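Local coordinates for NreA (Staphylococcus aureus subsp. aureus, PDB 6K2H), which probably senses nitrate through a GAF domain as part of a bacterial signalling system, at residues 80-83 and 84-88; 48-52 and 53-57. The protein carries 1 engineered substitution. One frame throughout, in Å; residues are numbered along the deposited sequence.

From the N terminus, the chain passes through helix 10-23 and strands 27-33 and 42-48 before it reaches contact 2, a local turn in residues 48-57 that leaves the outermost strand 42-48 and leads on toward helix 65-73. It sets Phe-55 against strand 42-48 and bonds Asn-52 to the end of helix 96-99. Contact 1 follows strand 77-79, the other outermost strand of the five-stranded antiparallel GAF sheet; residues 80-88 form helix 82-85, packed with Leu-86 on Ile-79, and lead into helix 87-90. The two are in series, neither nesting nor crossing; the centres of contacts 1 and 2 lie about 20 Å apart, and the nearest atoms of contacts 1 and 2 about 12 Å apart.

Contact 1. Residues 80-83 and 84-88; sequences ANVG and LALGP
Asn-81 caps the short helix 82-85 that follows strand 77-79 of the GAF domain: from the N-cap position its side-chain OD1 accepts a hydrogen bond from Leu-84 N at 2.8 Å. The donor lies in the plane of the side-chain carbonyl, and the N-H points at the oxygen with an angle of 151°. With CG swung away from the backbone N (chi1 -174°), the amide reaches forward over the first turn. There it runs at a slant to the Leu-84 side chain, whose CB is 3.6 Å from Asn-81 OD1 and whose CD1 lies 4.1 Å from Asn-81 CG, so that the leucine flanks the capping amide with carbon. The backbone carbonyl of the same asparagine is used as well. Asn-81 O takes the amide N of Ala-85 at 3.0 Å, closing the first helical turn, and the methyl CB of Ala-85 sits 3.3 Å from that oxygen.

On the other side of the turn Val-82 and Leu-86 meet more loosely, Val-82 CG1 to Leu-86 CD1 at 4.3 Å. Val-82 is buried, while Ala-85 and Leu-86 also touch Ile-79 of the edge strand, which joins the helix to the sheet. Gly-87, with a positive phi of 63°, turns the chain as the helix ends. Val-82 O accepts two amides there, Leu-86 N at 2.8 Å and Gly-87 N at 3.1 Å.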
loop_
_atom_site.group_PDB
_atom_site.type_symbol
_atom_site.label_atom_id
_atom_site.label_comp_id
_atom_site.label_asym_id
_atom_site.label_seq_id
_atom_site.Cartn_x
_atom_site.Cartn_y
_atom_site.Cartn_z
ATOM N N ALA A 80 11.447 -0.688 -7.089
ATOM C CA ALA A 80 12.027 0.624 -7.390
ATOM C C ALA A 80 11.570 1.114 -8.770
ATOM O O ALA A 80 11.587 2.289 -9.001
ATOM C CB ALA A 80 13.564 0.589 -7.342
ATOM N N ASN A 81 11.241 0.160 -9.641
ATOM C CA ASN A 81 10.686 0.422 -10.959
ATOM C C ASN A 81 9.791 -0.710 -11.407
ATOM O O ASN A 81 10.231 -1.817 -11.696
ATOM C CB ASN A 81 11.747 0.701 -12.068
ATOM C CG ASN A 81 11.071 1.117 -13.376
ATOM O OD1 ASN A 81 10.651 0.293 -14.170
ATOM N ND2 ASN A 81 10.688 2.387 -13.433
ATOM N N VAL A 82 8.508 -0.405 -11.501
ATOM C CA VAL A 82 7.491 -1.379 -11.807
ATOM C C VAL A 82 7.617 -1.970 -13.222
ATOM O O VAL A 82 7.478 -3.224 -13.359
ATOM C CB VAL A 82 6.046 -0.813 -11.505
ATOM C CG1 VAL A 82 4.916 -1.757 -12.022
ATOM C CG2 VAL A 82 5.866 -0.576 -10.049
ATOM N N GLY A 83 7.857 -1.098 -14.216
ATOM C CA GLY A 83 7.960 -1.463 -15.632
ATOM C C GLY A 83 9.025 -2.494 -15.876
ATOM O O GLY A 83 8.829 -3.505 -16.627
ATOM N N LEU A 84 10.126 -2.335 -15.121
ATOM C CA LEU A 84 11.205 -3.344 -15.218
ATOM C C LEU A 84 11.027 -4.580 -14.376
ATOM O O LEU A 84 11.235 -5.693 -14.835
ATOM C CB LEU A 84 12.528 -2.659 -14.873
ATOM C CG LEU A 84 13.105 -1.727 -15.937
ATOM C CD1 LEU A 84 14.111 -0.752 -15.312
ATOM C CD2 LEU A 84 13.771 -2.539 -17.020
ATOM N N ALA A 85 10.689 -4.415 -13.121
ATOM C CA ALA A 85 10.577 -5.466 -12.165
ATOM C C ALA A 85 9.445 -6.395 -12.440
ATOM O O ALA A 85 9.579 -7.604 -12.229
ATOM C CB ALA A 85 10.455 -4.967 -10.707
ATOM N N LEU A 86 8.349 -5.845 -12.896
ATOM C CA LEU A 86 7.111 -6.670 -13.002
ATOM C C LEU A 86 6.640 -6.783 -14.421
ATOM O O LEU A 86 6.149 -7.862 -14.871
ATOM C CB LEU A 86 5.995 -6.050 -12.161
ATOM C CG LEU A 86 6.152 -6.001 -10.635
ATOM C CD1 LEU A 86 4.812 -5.565 -10.039
ATOM C CD2 LEU A 86 6.643 -7.293 -10.047
ATOM N N GLY A 87 6.725 -5.671 -15.117
ATOM C CA GLY A 87 6.083 -5.538 -16.393
ATOM C C GLY A 87 4.537 -5.663 -16.281
ATOM O O GLY A 87 3.989 -5.997 -15.224
ATOM N N PRO A 88 3.865 -5.508 -17.414
ATOM C CA PRO A 88 2.413 -5.345 -17.522
ATOM C C PRO A 88 1.536 -6.494 -17.082
ATOM O O PRO A 88 0.471 -6.259 -16.530
ATOM C CB PRO A 88 2.218 -5.015 -18.994
ATOM C CG PRO A 88 3.378 -5.648 -19.692
ATOM C CD PRO A 88 4.525 -5.565 -18.737
#

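Contact 2. Residues 48-52 and 53-57; sequences SGNKN and NRFKL
The guanidinium of Arg-54 lies stacked against the side-chain amide of Asn-52, the two planes only 15° apart. Asn-52 ND2 sits over one face, 3.1 Å above the guanidinium plane and displaced toward its rim, with Arg-54 CZ 3.6 Å from Asn-52 ND2. The Phe-55 ring has different neighbours: Lys-56 CG lies over one face, offset toward the rim, and Asn-52 O meets the ring edge in plane, 3.5 Å from Phe-55 CD2. The amide of Asn-50 approaches the same ring obliquely, its plane nearly at right angles to the ring.

The other branch of the Asn-52 amide is bonded to the backbone. OD1 of Asn-52 accepts the backbone N-H of Arg-54 at 3.0 Å, in the carbonyl plane and on a lone pair. Here CG sits between the backbone N and the carbonyl carbon (chi1 57°), which turns the amide forward over the next two residues. The bond of an asparagine side chain to the amide two residues on is that of an Asx turn, and here it leads into the 3-10 segment 54-57, in the loop that follows strand 42-48 of the GAF sheet. ND2 of Asn-52 donates to Ser-99 O, at the end of helix 96-99, so both ends of this amide are engaged. The arginine chain bends at chi3 (-73°), bringing its guanidinium back over the amide.

Asn-50 bonds to the first residue of the Asx turn: its ND2 donates to Asn-52 O at 2.9 Å along a nearly straight N-H, arriving from above the carbonyl plane. Phe-55, buried, packs on Trp-44 and Val-47 of the preceding strand. The amide of Asn-53 crosses that of Asn-50 at a slant, the planes roughly parallel; Asn-50 ND2 and Asn-53 ND2, 3.3 Å apart, are both donors and touch without a hydrogen bond.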
loop_
_atom_site.group_PDB
_atom_site.type_symbol
_atom_site.label_atom_id
_atom_site.label_comp_id
_atom_site.label_asym_id
_atom_site.label_seq_id
_atom_site.Cartn_x
_atom_site.Cartn_y
_atom_site.Cartn_z
ATOM N N SER A 48 -4.678 8.258 -0.711
ATOM C CA SER A 48 -4.379 9.733 -0.696
ATOM C C SER A 48 -3.653 9.983 -1.982
ATOM O O SER A 48 -2.810 9.149 -2.409
ATOM C CB SER A 48 -3.546 10.116 0.503
ATOM O OG SER A 48 -3.126 11.471 0.408
ATOM N N GLY A 49 -3.999 11.066 -2.667
ATOM C CA GLY A 49 -3.395 11.314 -3.986
ATOM C C GLY A 49 -3.907 10.383 -5.108
ATOM O O GLY A 49 -3.314 10.310 -6.187
ATOM N N ASN A 50 -5.031 9.762 -4.896
ATOM C CA ASN A 50 -5.621 8.857 -5.842
ATOM C C ASN A 50 -6.133 9.590 -7.056
ATOM O O ASN A 50 -6.735 10.695 -6.951
ATOM C CB ASN A 50 -6.741 8.015 -5.220
ATOM C CG ASN A 50 -7.917 8.833 -4.721
ATOM O OD1 ASN A 50 -7.753 9.733 -3.880
ATOM N ND2 ASN A 50 -9.091 8.530 -5.206
ATOM N N LYS A 51 -5.966 8.943 -8.193
ATOM C CA LYS A 51 -6.516 9.472 -9.439
ATOM C C LYS A 51 -7.987 9.093 -9.620
ATOM O O LYS A 51 -8.727 9.824 -10.302
ATOM C CB LYS A 51 -5.728 9.025 -10.652
ATOM C CG LYS A 51 -4.278 9.464 -10.596
ATOM C CD LYS A 51 -3.563 9.352 -11.883
ATOM C CE LYS A 51 -3.418 7.881 -12.294
ATOM N NZ LYS A 51 -2.883 7.804 -13.661
ATOM N N ASN A 52 -8.425 7.941 -9.091
ATOM C CA ASN A 52 -9.769 7.482 -9.326
ATOM C C ASN A 52 -10.215 6.636 -8.166
ATOM O O ASN A 52 -9.480 6.455 -7.219
ATOM C CB ASN A 52 -9.877 6.719 -10.645
ATOM C CG ASN A 52 -8.921 5.550 -10.699
ATOM O OD1 ASN A 52 -9.196 4.598 -10.010
ATOM N ND2 ASN A 52 -7.766 5.658 -11.442
ATOM N N ASN A 53 -11.446 6.116 -8.218
ATOM C CA ASN A 53 -11.983 5.333 -7.101
ATOM C C ASN A 53 -12.069 3.846 -7.367
ATOM O O ASN A 53 -12.731 3.091 -6.655
ATOM C CB ASN A 53 -13.370 5.874 -6.764
ATOM C CG ASN A 53 -13.303 7.226 -6.097
ATOM O OD1 ASN A 53 -14.268 8.009 -6.196
ATOM N ND2 ASN A 53 -12.191 7.521 -5.391
ATOM N N ARG A 54 -11.407 3.432 -8.415
ATOM C CA ARG A 54 -11.414 2.024 -8.759
ATOM C C ARG A 54 -10.713 1.161 -7.726
ATOM O O ARG A 54 -11.005 -0.051 -7.672
ATOM C CB ARG A 54 -10.838 1.815 -10.128
ATOM C CG ARG A 54 -11.580 2.588 -11.201
ATOM C CD ARG A 54 -11.307 2.019 -12.582
ATOM N NE ARG A 54 -9.994 2.312 -13.090
ATOM C CZ ARG A 54 -9.588 3.446 -13.573
ATOM N NH1 ARG A 54 -10.397 4.503 -13.608
ATOM N NH2 ARG A 54 -8.350 3.581 -13.991
ATOM N N PHE A 55 -9.906 1.755 -6.835
ATOM C CA PHE A 55 -9.264 0.968 -5.760
ATOM C C PHE A 55 -10.331 0.297 -4.919
ATOM O O PHE A 55 -10.100 -0.756 -4.340
ATOM C CB PHE A 55 -8.391 1.853 -4.863
ATOM C CG PHE A 55 -9.150 2.828 -4.071
ATOM C CD1 PHE A 55 -9.517 2.525 -2.721
ATOM C CD2 PHE A 55 -9.494 4.061 -4.604
ATOM C CE1 PHE A 55 -10.234 3.440 -1.962
ATOM C CE2 PHE A 55 -10.173 4.979 -3.821
ATOM C CZ PHE A 55 -10.588 4.660 -2.503
ATOM N N LYS A 56 -11.528 0.906 -4.859
ATOM C CA LYS A 56 -12.611 0.278 -4.109
ATOM C C LYS A 56 -13.107 -1.030 -4.684
ATOM O O LYS A 56 -13.705 -1.814 -3.937
ATOM C CB LYS A 56 -13.800 1.214 -3.892
ATOM C CG LYS A 56 -13.438 2.522 -3.239
ATOM C CD LYS A 56 -14.636 3.406 -3.086
ATOM C CE LYS A 56 -14.184 4.751 -2.560
ATOM N NZ LYS A 56 -15.273 5.736 -2.429
ATOM N N LEU A 57 -12.811 -1.320 -5.941
ATOM C CA LEU A 57 -13.214 -2.587 -6.588
ATOM C C LEU A 57 -12.227 -3.724 -6.279
ATOM O O LEU A 57 -12.493 -4.886 -6.543
ATOM C CB LEU A 57 -13.304 -2.355 -8.097
ATOM C CG LEU A 57 -14.181 -1.135 -8.444
ATOM C CD1 LEU A 57 -14.222 -0.956 -9.945
ATOM C CD2 LEU A 57 -15.588 -1.247 -7.840
#